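Local coordinates for protein beta-2-microglobulin (Ctenopharyngodon idella, PDB 6LBE) that probably serves as the light chain of fish MHC class I molecules, binding the heavy chain that presents peptides to the immune system, at residues 34-39 / 81-86; 21-26 / 68-73; 40-45 / 75-80. All blocks are in the same frame, centred on the assembly; numbering follows the deposited sequence.

In the fold
All three interactions lie in one immunoglobulin C1-set beta sandwich. Interactions 1 and 3 share strands 36-42 and 79-85, the central pair of one sheet. Interaction 1 takes the end near the start of strand 36-42, and interaction 3 the turn end, with centres about 17 Å apart. Interaction 2 joins strands 22-29 and 63-71, the central pair of the other sheet. Its centre lies about 19 Å from interaction 1 and 11 Å from interaction 3. Along the chain its segments alternate with those of both others, so the sheets are interleaved in sequence. The Cys26-Cys81 disulfide ties interaction 2 to interaction 1. Both of these contacts also touch a chain of another protein.

Interaction 1 (34-39 / 81-86); sequences PDITIQ and CRVRHM
Cys81 meets Ile38 within the antiparallel pairing of strands 36-42 and 79-85, the C and F strands of the immunoglobulin C1 fold. The sulfur lies anti to its own backbone N (chi1 -177°), which brings SG to 3.7 Å from Ile38 CG2. The same sulfur forms the disulfide to Cys26 of the opposite sheet. Arg82 and Gln39 make a hydrogen-bonded pair. Arg82 N donates to Gln39 O at 2.8 Å, and Gln39 N returns a bond to Arg82 O at 2.9 Å. The Arg82 side chain runs extended, away from Gln39, and its CG packs on Leu41 further along strand 36-42. Val83 faces the sandwich core with Ile36 and Ile38. Its CG1 branch touches Ile36 CD1 at 3.7 Å, and all three side chains rest on Val28. Arg84 pairs with Thr37 on the other side of the sheet. Thr37 N donates to Arg84 O at 2.8 Å, and Arg84 N to Thr37 O. The Arg84 chain is bent, and beyond the two segments its NH2 forms a salt bridge with an acidic side chain of the partner protein. His85 returns to the core face. Its CB packs on Ile36 CD1 at 3.8 Å, while NE2 is hydrogen-bonded to Pro33 O. Met86 lies beyond the strand, and its CG sits over the centre of the His85 ring. Asp35 turns both carboxylate oxygens to backbone of the partner protein. Its carbonyl O accepts Met86 N at 3.0 Å, the donor standing 39° out of the carbonyl plane, and Met86 SD lies 3.8 Å from Asp35 CB.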
ATOM      1  N   PRO B  34       1.745 -14.507  -4.283  1.00 22.32           N
ATOM      2  CA  PRO B  34       0.524 -13.702  -4.065  1.00 20.08           C
ATOM      3  C   PRO B  34      -0.767 -14.467  -3.774  1.00 22.41           C
ATOM      4  O   PRO B  34      -1.666 -13.876  -3.160  1.00 22.72           O
ATOM      5  CB  PRO B  34       0.399 -12.905  -5.374  1.00 20.84           C
ATOM      6  CG  PRO B  34       1.780 -12.804  -5.884  1.00 23.33           C
ATOM      7  CD  PRO B  34       2.426 -14.118  -5.531  1.00 20.94           C
ATOM      8  N   ASP B  35      -0.915 -15.730  -4.182  1.00 21.36           N
ATOM      9  CA  ASP B  35      -2.225 -16.389  -4.150  1.00 20.63           C
ATOM     10  C   ASP B  35      -2.855 -16.270  -2.755  1.00 21.60           C
ATOM     11  O   ASP B  35      -2.329 -16.816  -1.778  1.00 19.05           O
ATOM     12  CB  ASP B  35      -2.077 -17.835  -4.613  1.00 22.16           C
ATOM     13  CG  ASP B  35      -2.194 -17.977  -6.128  1.00 29.66           C
ATOM     14  OD1 ASP B  35      -2.378 -16.944  -6.819  1.00 33.43           O
ATOM     15  OD2 ASP B  35      -2.100 -19.117  -6.633  1.00 27.14           O
ATOM     16  N   ILE B  36      -3.999 -15.581  -2.655  1.00 18.27           N
ATOM     17  CA  ILE B  36      -4.597 -15.257  -1.363  1.00 17.89           C
ATOM     18  C   ILE B  36      -6.070 -14.906  -1.554  1.00 16.30           C
ATOM     19  O   ILE B  36      -6.477 -14.379  -2.592  1.00 14.23           O
ATOM     20  CB  ILE B  36      -3.872 -14.138  -0.581  1.00 16.09           C
ATOM     21  CG1 ILE B  36      -4.139 -14.285   0.917  1.00 15.20           C
ATOM     22  CG2 ILE B  36      -4.337 -12.774  -1.052  1.00 13.01           C
ATOM     23  CD1 ILE B  36      -3.008 -13.801   1.780  1.00 16.91           C
ATOM     24  N   THR B  37      -6.868 -15.182  -0.521  1.00 15.72           N
ATOM     25  CA  THR B  37      -8.297 -14.891  -0.493  1.00 15.03           C
ATOM     26  C   THR B  37      -8.644 -14.258   0.844  1.00 15.46           C
ATOM     27  O   THR B  37      -8.118 -14.669   1.886  1.00 14.77           O
ATOM     28  CB  THR B  37      -9.147 -16.166  -0.702  1.00 15.03           C
ATOM     29  OG1 THR B  37      -9.213 -16.467  -2.103  1.00 19.30           O
ATOM     30  CG2 THR B  37     -10.564 -15.986  -0.157  1.00 14.36           C
ATOM     31  N   ILE B  38      -9.521 -13.253   0.812  1.00 12.19           N
ATOM     32  CA  ILE B  38      -9.889 -12.507   2.008  1.00 11.89           C
ATOM     33  C   ILE B  38     -11.400 -12.359   2.075  1.00 11.20           C
ATOM     34  O   ILE B  38     -12.027 -11.913   1.112  1.00 11.23           O
ATOM     35  CB  ILE B  38      -9.229 -11.118   2.024  1.00 15.98           C
ATOM     36  CG1 ILE B  38      -7.709 -11.235   1.818  1.00 14.90           C
ATOM     37  CG2 ILE B  38      -9.589 -10.371   3.304  1.00 12.15           C
ATOM     38  CD1 ILE B  38      -7.039  -9.900   1.430  1.00 15.36           C
ATOM     39  N   GLN B  39     -11.981 -12.675   3.223  1.00 13.49           N
ATOM     40  CA  GLN B  39     -13.394 -12.410   3.458  1.00 15.02           C
ATOM     41  C   GLN B  39     -13.610 -11.734   4.813  1.00 15.14           C
ATOM     42  O   GLN B  39     -12.898 -11.994   5.785  1.00 12.34           O
ATOM     43  CB  GLN B  39     -14.222 -13.695   3.407  1.00 19.36           C
ATOM     44  CG  GLN B  39     -14.328 -14.349   2.050  1.00 25.48           C
ATOM     45  CD  GLN B  39     -15.282 -15.531   2.093  1.00 35.88           C
ATOM     46  OE1 GLN B  39     -15.508 -16.116   3.159  1.00 28.19           O
ATOM     47  NE2 GLN B  39     -15.854 -15.883   0.939  1.00 33.45           N
ATOM     48  N   CYS B  81     -12.197 -11.384   9.999  1.00 13.83           N
ATOM     49  CA  CYS B  81     -11.527 -11.448   8.723  1.00 12.09           C
ATOM     50  C   CYS B  81     -10.941 -12.843   8.600  1.00 16.76           C
ATOM     51  O   CYS B  81     -10.239 -13.297   9.509  1.00 16.31           O
ATOM     52  CB  CYS B  81     -10.440 -10.382   8.627  1.00 12.55           C
ATOM     53  SG  CYS B  81      -9.652 -10.383   7.030  1.00 17.85           S
ATOM     54  N   ARG B  82     -11.257 -13.530   7.503  1.00 17.51           N
ATOM     55  CA  ARG B  82     -10.746 -14.863   7.217  1.00 12.12           C
ATOM     56  C   ARG B  82      -9.836 -14.804   6.006  1.00 14.79           C
ATOM     57  O   ARG B  82     -10.242 -14.314   4.946  1.00 12.65           O
ATOM     58  CB  ARG B  82     -11.879 -15.842   6.944  1.00 18.94           C
ATOM     59  CG  ARG B  82     -12.623 -16.330   8.174  1.00 26.51           C
ATOM     60  CD  ARG B  82     -13.652 -17.369   7.777  1.00 26.29           C
ATOM     61  NE  ARG B  82     -14.565 -17.702   8.862  1.00 33.70           N
ATOM     62  CZ  ARG B  82     -15.553 -18.583   8.730  1.00 37.74           C
ATOM     63  NH1 ARG B  82     -15.724 -19.195   7.566  1.00 32.78           N
ATOM     64  NH2 ARG B  82     -16.362 -18.856   9.748  1.00 37.94           N
ATOM     65  N   VAL B  83      -8.624 -15.336   6.156  1.00 15.56           N
ATOM     66  CA  VAL B  83      -7.580 -15.255   5.141  1.00 12.74           C
ATOM     67  C   VAL B  83      -7.130 -16.663   4.758  1.00 15.10           C
ATOM     68  O   VAL B  83      -6.860 -17.502   5.627  1.00 13.53           O
ATOM     69  CB  VAL B  83      -6.389 -14.418   5.641  1.00 15.49           C
ATOM     70  CG1 VAL B  83      -5.200 -14.561   4.696  1.00 14.90           C
ATOM     71  CG2 VAL B  83      -6.785 -12.964   5.752  1.00 12.15           C
ATOM     72  N   ARG B  84      -7.052 -16.916   3.457  1.00 14.90           N
ATOM     73  CA  ARG B  84      -6.576 -18.181   2.923  1.00 14.54           C
ATOM     74  C   ARG B  84      -5.427 -17.874   1.976  1.00 13.30           C
ATOM     75  O   ARG B  84      -5.622 -17.245   0.935  1.00 14.16           O
ATOM     76  CB  ARG B  84      -7.706 -18.936   2.223  1.00 17.55           C
ATOM     77  CG  ARG B  84      -7.446 -20.436   2.078  1.00 23.13           C
ATOM     78  CD  ARG B  84      -6.520 -20.733   0.909  1.00 21.97           C
ATOM     79  NE  ARG B  84      -7.161 -20.354  -0.347  1.00 21.11           N
ATOM     80  CZ  ARG B  84      -6.510 -19.939  -1.426  1.00 21.26           C
ATOM     81  NH1 ARG B  84      -5.185 -19.858  -1.415  1.00 24.97           N
ATOM     82  NH2 ARG B  84      -7.187 -19.614  -2.517  1.00 28.10           N
ATOM     83  N   HIS B  85      -4.231 -18.297   2.340  1.00 16.07           N
ATOM     84  CA  HIS B  85      -3.038 -18.044   1.546  1.00 18.69           C
ATOM     85  C   HIS B  85      -2.497 -19.361   1.005  1.00 22.63           C
ATOM     86  O   HIS B  85      -2.182 -20.265   1.788  1.00 21.62           O
ATOM     87  CB  HIS B  85      -1.970 -17.356   2.380  1.00 19.00           C
ATOM     88  CG  HIS B  85      -0.692 -17.126   1.641  1.00 20.85           C
ATOM     89  ND1 HIS B  85       0.532 -17.526   2.129  1.00 19.21           N
ATOM     90  CD2 HIS B  85      -0.444 -16.509   0.459  1.00 20.98           C
ATOM     91  CE1 HIS B  85       1.480 -17.163   1.280  1.00 25.62           C
ATOM     92  NE2 HIS B  85       0.913 -16.546   0.259  1.00 24.71           N
ATOM     93  N   MET B  86      -2.322 -19.433  -0.306  1.00 19.40           N
ATOM     94  CA  MET B  86      -1.830 -20.618  -0.952  1.00 22.17           C
ATOM     95  C   MET B  86      -2.716 -21.797  -0.605  1.00 26.85           C
ATOM     96  O   MET B  86      -3.907 -21.706  -0.648  1.00 20.49           O
ATOM     97  CB  MET B  86      -0.430 -20.889  -0.488  1.00 17.65           C
ATOM     98  CG  MET B  86       0.631 -19.969  -0.954  1.00 17.40           C
ATOM     99  SD  MET B  86       0.613 -19.601  -2.653  1.00 30.32           S
ATOM    100  CE  MET B  86       0.461 -21.153  -3.401  1.00 31.59           C
TER

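Interaction 2 (21-26 / 68-73); sequences ANVLIC and YVDFLP
The first torsion of Phe71 brings its ring to Leu24. Phe71 CG stands between its backbone N and carbonyl carbon (chi1 83°), which swings the ring across to strand 22-29 and sets one face against Leu24 CB. The CB lies 3.8 Å from the centroid of the Phe71 ring and 14° off the normal, a CH-pi contact. Pro73 CD covers the opposite ring face, over its centre. Asn22 lies alongside Phe71, pointing the same way, and its CB approaches Phe71 CE1. Amide and ring planes are 50° apart. The Asn22 amide is held by a bond from ND2 to Asn14 O.

The backbones are the B and E strands of the immunoglobulin sandwich, joined in antiparallel register. Asn22 N donates to Phe71 O at 2.9 Å, and Phe71 N to Asn22 O at 3.0 Å. One step further in, Leu24 and Val69 exchange a second pair of bonds. Val69 CG1 also packs against Leu24 CB at 4.1 Å. These side chains face the interior, where Leu40 of the other sheet touches Leu24 and Val69. Tyr79 and Trp95 meet the Phe71 ring edge-to-face.

Val23, Ile25 and Tyr68 occupy the other face of this sheet. Tyr68 CB lies 3.8 Å from Val23 CG1 and 3.8 Å from Ile25 CG1. The chemistry divides by layer. Backbone bonds hold the strands together. The interior face has mostly apolar and CH-pi contacts, with the Asn22 amide at one end held by a hydrogen bond. On the outer face Val23, Ile25 and Tyr68 pack against the partner chain, in part on acidic side chains, and Asp70 shares that face.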
ATOM      1  N   ALA B  21     -22.647   3.546  12.710  1.00 17.25           N
ATOM      2  CA  ALA B  21     -22.233   3.029  11.409  1.00 17.34           C
ATOM      3  C   ALA B  21     -20.776   3.379  11.156  1.00 15.33           C
ATOM      4  O   ALA B  21     -20.321   4.477  11.476  1.00 19.81           O
ATOM      5  CB  ALA B  21     -23.116   3.583  10.283  1.00  8.92           C
ATOM      6  N   ASN B  22     -20.051   2.437  10.563  1.00 15.68           N
ATOM      7  CA  ASN B  22     -18.602   2.458  10.536  1.00 13.37           C
ATOM      8  C   ASN B  22     -18.162   1.603   9.349  1.00 17.72           C
ATOM      9  O   ASN B  22     -18.993   1.067   8.604  1.00 16.90           O
ATOM     10  CB  ASN B  22     -18.093   1.817  11.833  1.00 15.24           C
ATOM     11  CG  ASN B  22     -16.679   2.196  12.163  1.00 15.44           C
ATOM     12  OD1 ASN B  22     -15.862   2.395  11.276  1.00 13.33           O
ATOM     13  ND2 ASN B  22     -16.371   2.279  13.451  1.00 15.38           N
ATOM     14  N   VAL B  23     -16.847   1.461   9.172  1.00 17.09           N
ATOM     15  CA  VAL B  23     -16.306   0.668   8.072  1.00 14.32           C
ATOM     16  C   VAL B  23     -15.331  -0.359   8.637  1.00 16.86           C
ATOM     17  O   VAL B  23     -14.337   0.008   9.276  1.00 15.35           O
ATOM     18  CB  VAL B  23     -15.610   1.527   7.005  1.00 15.25           C
ATOM     19  CG1 VAL B  23     -14.990   0.617   5.929  1.00 13.90           C
ATOM     20  CG2 VAL B  23     -16.587   2.515   6.397  1.00 12.22           C
ATOM     21  N   LEU B  24     -15.612  -1.644   8.396  1.00 17.39           N
ATOM     22  CA  LEU B  24     -14.716  -2.734   8.771  1.00 15.50           C
ATOM     23  C   LEU B  24     -13.635  -2.915   7.706  1.00 11.58           C
ATOM     24  O   LEU B  24     -13.941  -2.979   6.517  1.00 13.25           O
ATOM     25  CB  LEU B  24     -15.521  -4.024   8.940  1.00 14.00           C
ATOM     26  CG  LEU B  24     -14.754  -5.235   9.465  1.00 14.68           C
ATOM     27  CD1 LEU B  24     -14.131  -4.903  10.855  1.00 14.20           C
ATOM     28  CD2 LEU B  24     -15.641  -6.472   9.507  1.00 11.16           C
ATOM     29  N   ILE B  25     -12.376  -3.010   8.123  1.00 12.88           N
ATOM     30  CA  ILE B  25     -11.245  -3.032   7.193  1.00 12.24           C
ATOM     31  C   ILE B  25     -10.285  -4.164   7.558  1.00 11.82           C
ATOM     32  O   ILE B  25      -9.929  -4.330   8.730  1.00 13.54           O
ATOM     33  CB  ILE B  25     -10.497  -1.686   7.187  1.00 14.53           C
ATOM     34  CG1 ILE B  25     -11.415  -0.546   6.722  1.00 12.88           C
ATOM     35  CG2 ILE B  25      -9.235  -1.780   6.348  1.00 11.85           C
ATOM     36  CD1 ILE B  25     -10.923   0.815   7.119  1.00 11.02           C
ATOM     37  N   CYS B  26      -9.862  -4.929   6.544  1.00 13.89           N
ATOM     38  CA  CYS B  26      -8.855  -5.981   6.660  1.00 11.67           C
ATOM     39  C   CYS B  26      -7.668  -5.625   5.769  1.00 15.28           C
ATOM     40  O   CYS B  26      -7.809  -5.555   4.544  1.00 13.54           O
ATOM     41  CB  CYS B  26      -9.424  -7.348   6.260  1.00  9.86           C
ATOM     42  SG  CYS B  26      -8.457  -8.712   6.947  1.00 21.94           S
ATOM     43  N   TYR B  68     -12.671  -4.023   2.668  1.00 12.89           N
ATOM     44  CA  TYR B  68     -13.491  -3.255   3.589  1.00 12.35           C
ATOM     45  C   TYR B  68     -14.959  -3.393   3.217  1.00 14.96           C
ATOM     46  O   TYR B  68     -15.308  -3.762   2.087  1.00 15.27           O
ATOM     47  CB  TYR B  68     -13.116  -1.775   3.596  1.00 13.42           C
ATOM     48  CG  TYR B  68     -13.168  -1.128   2.239  1.00 13.48           C
ATOM     49  CD1 TYR B  68     -14.349  -0.555   1.757  1.00 13.42           C
ATOM     50  CD2 TYR B  68     -12.042  -1.088   1.435  1.00 12.33           C
ATOM     51  CE1 TYR B  68     -14.387   0.046   0.509  1.00 10.27           C
ATOM     52  CE2 TYR B  68     -12.076  -0.499   0.201  1.00 13.67           C
ATOM     53  CZ  TYR B  68     -13.248   0.070  -0.254  1.00 12.35           C
ATOM     54  OH  TYR B  68     -13.257   0.662  -1.486  1.00 16.30           O
ATOM     55  N   VAL B  69     -15.813  -3.059   4.184  1.00 12.18           N
ATOM     56  CA  VAL B  69     -17.252  -3.199   4.031  1.00 13.85           C
ATOM     57  C   VAL B  69     -17.906  -2.328   5.095  1.00 14.01           C
ATOM     58  O   VAL B  69     -17.354  -2.131   6.178  1.00 12.58           O
ATOM     59  CB  VAL B  69     -17.665  -4.687   4.149  1.00 11.45           C
ATOM     60  CG1 VAL B  69     -17.460  -5.171   5.565  1.00 14.43           C
ATOM     61  CG2 VAL B  69     -19.082  -4.877   3.747  1.00 11.32           C
ATOM     62  N   ASP B  70     -19.065  -1.772   4.772  1.00 12.56           N
ATOM     63  CA  ASP B  70     -19.816  -1.081   5.806  1.00 17.58           C
ATOM     64  C   ASP B  70     -20.269  -2.072   6.881  1.00 18.41           C
ATOM     65  O   ASP B  70     -20.561  -3.240   6.603  1.00 14.27           O
ATOM     66  CB  ASP B  70     -21.022  -0.349   5.210  1.00 18.25           C
ATOM     67  CG  ASP B  70     -20.624   0.855   4.333  1.00 29.06           C
ATOM     68  OD1 ASP B  70     -19.422   1.212   4.280  1.00 23.31           O
ATOM     69  OD2 ASP B  70     -21.529   1.448   3.696  1.00 32.65           O
ATOM     70  N   PHE B  71     -20.296  -1.612   8.125  1.00 17.41           N
ATOM     71  CA  PHE B  71     -20.869  -2.425   9.184  1.00 15.34           C
ATOM     72  C   PHE B  71     -21.360  -1.499  10.288  1.00 18.58           C
ATOM     73  O   PHE B  71     -21.084  -0.294  10.300  1.00 15.95           O
ATOM     74  CB  PHE B  71     -19.873  -3.507   9.671  1.00 13.26           C
ATOM     75  CG  PHE B  71     -18.853  -3.039  10.688  1.00 14.47           C
ATOM     76  CD1 PHE B  71     -18.138  -1.854  10.516  1.00 20.20           C
ATOM     77  CD2 PHE B  71     -18.564  -3.826  11.795  1.00 14.62           C
ATOM     78  CE1 PHE B  71     -17.170  -1.437  11.456  1.00 16.38           C
ATOM     79  CE2 PHE B  71     -17.602  -3.427  12.735  1.00 18.42           C
ATOM     80  CZ  PHE B  71     -16.904  -2.224  12.559  1.00 18.01           C
ATOM     81  N   LEU B  72     -22.138  -2.072  11.200  1.00 18.64           N
ATOM     82  CA  LEU B  72     -22.688  -1.321  12.323  1.00 16.90           C
ATOM     83  C   LEU B  72     -22.579  -2.170  13.574  1.00 17.27           C
ATOM     84  O   LEU B  72     -23.482  -2.952  13.896  1.00 23.80           O
ATOM     85  CB  LEU B  72     -24.143  -0.929  12.073  1.00 21.15           C
ATOM     86  CG  LEU B  72     -24.839   0.158  12.890  1.00 17.10           C
ATOM     87  CD1 LEU B  72     -25.948   0.709  12.024  1.00 10.20           C
ATOM     88  CD2 LEU B  72     -25.407  -0.439  14.170  1.00 13.81           C
ATOM     89  N   PRO B  73     -21.586  -2.006  14.382  1.00 18.67           N
ATOM     90  CA  PRO B  73     -21.116  -3.009  15.345  1.00 22.51           C
ATOM     91  C   PRO B  73     -22.061  -2.898  16.537  1.00 21.85           C
ATOM     92  O   PRO B  73     -22.270  -1.816  17.087  1.00 23.42           O
ATOM     93  CB  PRO B  73     -19.686  -2.617  15.724  1.00 18.30           C
ATOM     94  CG  PRO B  73     -19.658  -1.140  15.480  1.00 19.00           C
ATOM     95  CD  PRO B  73     -20.474  -0.946  14.223  1.00 19.22           C
TER

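Interaction 3 (40-45 / 75-80); sequences LLKNGV and PGEEYT
Glu78 O is held by two donors. Asn43 N reaches it at 2.7 Å in a nearly straight bond, and a water donates to it at 2.9 Å. The Asn43 side chain then reaches back to the same residue: its OD1 accepts Glu78 N at 2.9 Å. This donor stands 41° out of the plane of the amide carbonyl. Backbone and side chain of Asn43 therefore both bind the Glu78 backbone, which fixes the amide in place. The water also accepts Gly44 N at 2.9 Å and has a weak bond with Thr80 OG1. It thus links the turn after strand 36-42 to the start of strand 79-85.

These are the C and F strands of the immunoglobulin C1 domain, near the end of their antiparallel pairing. Lys42 to Val45 form a type I' turn, a tight hairpin into strand 45-46. Asn43 and Gly44 both have the positive phi of such turns. Before the turn, Leu41 and Thr80 are a hydrogen-bonded pair, with Leu41 N donating to Thr80 O at 2.8 Å. Their side chains share a face, and Leu41 CD1 touches Thr80 CG2 at 3.9 Å.

Lys42 and Tyr79 point to the other face and run side by side. Lys42 CG is set opposite its N (chi1 171°), which lays the aliphatic chain beside the ring, with CG 3.6 Å from Tyr79 CE1. The chain bends in its outer half, and NZ makes a long salt bridge to Glu77 OE2 at 3.9 Å. Glu77 OE1 takes a hydrogen bond from Gln74 N. Inward, the Tyr79 ring touches Leu24 and Trp95.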
ATOM      1  N   LEU B  40     -14.625 -10.879   4.869  1.00 16.96           N
ATOM      2  CA  LEU B  40     -15.116 -10.297   6.108  1.00 15.18           C
ATOM      3  C   LEU B  40     -16.470 -10.912   6.435  1.00 17.30           C
ATOM      4  O   LEU B  40     -17.337 -11.021   5.554  1.00 13.47           O
ATOM      5  CB  LEU B  40     -15.230  -8.771   5.986  1.00 15.07           C
ATOM      6  CG  LEU B  40     -13.883  -8.043   5.856  1.00 15.60           C
ATOM      7  CD1 LEU B  40     -14.083  -6.548   5.642  1.00 14.94           C
ATOM      8  CD2 LEU B  40     -12.973  -8.305   7.057  1.00  9.39           C
ATOM      9  N   LEU B  41     -16.655 -11.314   7.698  1.00 15.07           N
ATOM     10  CA  LEU B  41     -17.867 -12.006   8.110  1.00 15.08           C
ATOM     11  C   LEU B  41     -18.443 -11.394   9.380  1.00 14.29           C
ATOM     12  O   LEU B  41     -17.726 -10.788  10.181  1.00 12.29           O
ATOM     13  CB  LEU B  41     -17.605 -13.490   8.329  1.00 15.43           C
ATOM     14  CG  LEU B  41     -16.900 -14.213   7.178  1.00 18.87           C
ATOM     15  CD1 LEU B  41     -15.397 -14.198   7.360  1.00 15.38           C
ATOM     16  CD2 LEU B  41     -17.408 -15.656   7.040  1.00 21.33           C
ATOM     17  N   LYS B  42     -19.760 -11.549   9.536  1.00 17.36           N
ATOM     18  CA  LYS B  42     -20.481 -11.230  10.767  1.00 14.64           C
ATOM     19  C   LYS B  42     -21.032 -12.532  11.319  1.00 17.62           C
ATOM     20  O   LYS B  42     -21.916 -13.143  10.709  1.00 20.28           O
ATOM     21  CB  LYS B  42     -21.604 -10.226  10.532  1.00 13.40           C
ATOM     22  CG  LYS B  42     -22.503 -10.035  11.747  1.00 18.39           C
ATOM     23  CD  LYS B  42     -23.400  -8.798  11.609  1.00 20.41           C
ATOM     24  CE  LYS B  42     -24.642  -9.079  10.762  1.00 21.04           C
ATOM     25  NZ  LYS B  42     -25.801  -9.598  11.540  1.00 16.30           N
ATOM     26  N   ASN B  43     -20.496 -12.963  12.459  1.00 18.01           N
ATOM     27  CA  ASN B  43     -20.899 -14.216  13.087  1.00 19.02           C
ATOM     28  C   ASN B  43     -20.749 -15.383  12.115  1.00 17.31           C
ATOM     29  O   ASN B  43     -21.617 -16.246  12.007  1.00 18.93           O
ATOM     30  CB  ASN B  43     -22.328 -14.141  13.624  1.00 14.68           C
ATOM     31  CG  ASN B  43     -22.485 -13.131  14.747  1.00 23.32           C
ATOM     32  OD1 ASN B  43     -21.635 -13.018  15.640  1.00 23.54           O
ATOM     33  ND2 ASN B  43     -23.584 -12.384  14.706  1.00 22.62           N
ATOM     34  N   GLY B  44     -19.638 -15.406  11.396  1.00 20.53           N
ATOM     35  CA  GLY B  44     -19.362 -16.484  10.469  1.00 22.57           C
ATOM     36  C   GLY B  44     -20.096 -16.404   9.151  1.00 18.48           C
ATOM     37  O   GLY B  44     -19.965 -17.324   8.338  1.00 18.57           O
ATOM     38  N   VAL B  45     -20.862 -15.344   8.907  1.00 17.76           N
ATOM     39  CA  VAL B  45     -21.607 -15.185   7.666  1.00 17.12           C
ATOM     40  C   VAL B  45     -21.009 -14.025   6.905  1.00 16.48           C
ATOM     41  O   VAL B  45     -20.955 -12.906   7.426  1.00 14.44           O
ATOM     42  CB  VAL B  45     -23.098 -14.944   7.914  1.00 20.57           C
ATOM     43  CG1 VAL B  45     -23.761 -14.526   6.602  1.00 12.95           C
ATOM     44  CG2 VAL B  45     -23.734 -16.195   8.515  1.00 13.32           C
ATOM     45  N   PRO B  75     -23.042  -4.982  20.403  1.00 25.57           N
ATOM     46  CA  PRO B  75     -22.519  -5.953  21.374  1.00 20.17           C
ATOM     47  C   PRO B  75     -22.925  -7.388  21.042  1.00 18.93           C
ATOM     48  O   PRO B  75     -24.020  -7.655  20.541  1.00 19.39           O
ATOM     49  CB  PRO B  75     -23.139  -5.485  22.699  1.00 22.14           C
ATOM     50  CG  PRO B  75     -23.376  -3.990  22.488  1.00 15.95           C
ATOM     51  CD  PRO B  75     -23.751  -3.856  21.055  1.00 17.54           C
ATOM     52  N   GLY B  76     -22.024  -8.320  21.331  1.00 21.44           N
ATOM     53  CA  GLY B  76     -22.281  -9.715  21.088  1.00 15.69           C
ATOM     54  C   GLY B  76     -22.160 -10.138  19.647  1.00 15.66           C
ATOM     55  O   GLY B  76     -22.294 -11.330  19.366  1.00 20.49           O
ATOM     56  N   GLU B  77     -21.942  -9.207  18.722  1.00 13.40           N
ATOM     57  CA  GLU B  77     -21.643  -9.581  17.351  1.00 18.60           C
ATOM     58  C   GLU B  77     -20.146  -9.841  17.212  1.00 21.71           C
ATOM     59  O   GLU B  77     -19.319  -9.162  17.825  1.00 19.65           O
ATOM     60  CB  GLU B  77     -22.098  -8.497  16.374  1.00 16.69           C
ATOM     61  CG  GLU B  77     -23.594  -8.490  16.119  1.00 15.18           C
ATOM     62  CD  GLU B  77     -24.056  -7.272  15.338  1.00 19.20           C
ATOM     63  OE1 GLU B  77     -23.359  -6.230  15.372  1.00 18.27           O
ATOM     64  OE2 GLU B  77     -25.123  -7.350  14.690  1.00 23.36           O
ATOM     65  N   GLU B  78     -19.798 -10.864  16.443  1.00 21.11           N
ATOM     66  CA  GLU B  78     -18.403 -11.232  16.249  1.00 19.27           C
ATOM     67  C   GLU B  78     -18.064 -10.958  14.791  1.00 20.82           C
ATOM     68  O   GLU B  78     -18.625 -11.589  13.882  1.00 18.44           O
ATOM     69  CB  GLU B  78     -18.140 -12.686  16.659  1.00 15.88           C
ATOM     70  CG  GLU B  78     -16.786 -13.253  16.221  1.00 23.08           C
ATOM     71  CD  GLU B  78     -16.161 -14.204  17.256  1.00 33.38           C
ATOM     72  OE1 GLU B  78     -16.171 -15.434  17.061  1.00 36.59           O
ATOM     73  OE2 GLU B  78     -15.645 -13.710  18.285  1.00 48.92           O
ATOM     74  N   TYR B  79     -17.179  -9.984  14.575  1.00 18.28           N
ATOM     75  CA  TYR B  79     -16.717  -9.623  13.245  1.00 14.73           C
ATOM     76  C   TYR B  79     -15.344 -10.218  13.007  1.00 15.06           C
ATOM     77  O   TYR B  79     -14.499 -10.268  13.910  1.00 16.30           O
ATOM     78  CB  TYR B  79     -16.694  -8.107  13.047  1.00 13.49           C
ATOM     79  CG  TYR B  79     -18.096  -7.575  12.951  1.00 15.09           C
ATOM     80  CD1 TYR B  79     -18.841  -7.735  11.782  1.00 17.37           C
ATOM     81  CD2 TYR B  79     -18.703  -6.974  14.042  1.00 14.65           C
ATOM     82  CE1 TYR B  79     -20.137  -7.274  11.693  1.00 16.37           C
ATOM     83  CE2 TYR B  79     -19.999  -6.516  13.968  1.00 17.47           C
ATOM     84  CZ  TYR B  79     -20.711  -6.664  12.786  1.00 15.93           C
ATOM     85  OH  TYR B  79     -21.997  -6.193  12.709  1.00 18.54           O
ATOM     86  N   THR B  80     -15.125 -10.658  11.778  1.00 12.69           N
ATOM     87  CA  THR B  80     -14.052 -11.593  11.504  1.00 13.97           C
ATOM     88  C   THR B  80     -13.509 -11.319  10.115  1.00 14.96           C
ATOM     89  O   THR B  80     -14.260 -11.004   9.189  1.00 17.16           O
ATOM     90  CB  THR B  80     -14.573 -13.043  11.657  1.00 16.60           C
ATOM     91  OG1 THR B  80     -14.593 -13.396  13.049  1.00 19.09           O
ATOM     92  CG2 THR B  80     -13.741 -14.035  10.902  1.00 21.35           C
TER
HETATM   93  O   HOH W   1     -17.522 -13.762  12.374  1.00 21.67           O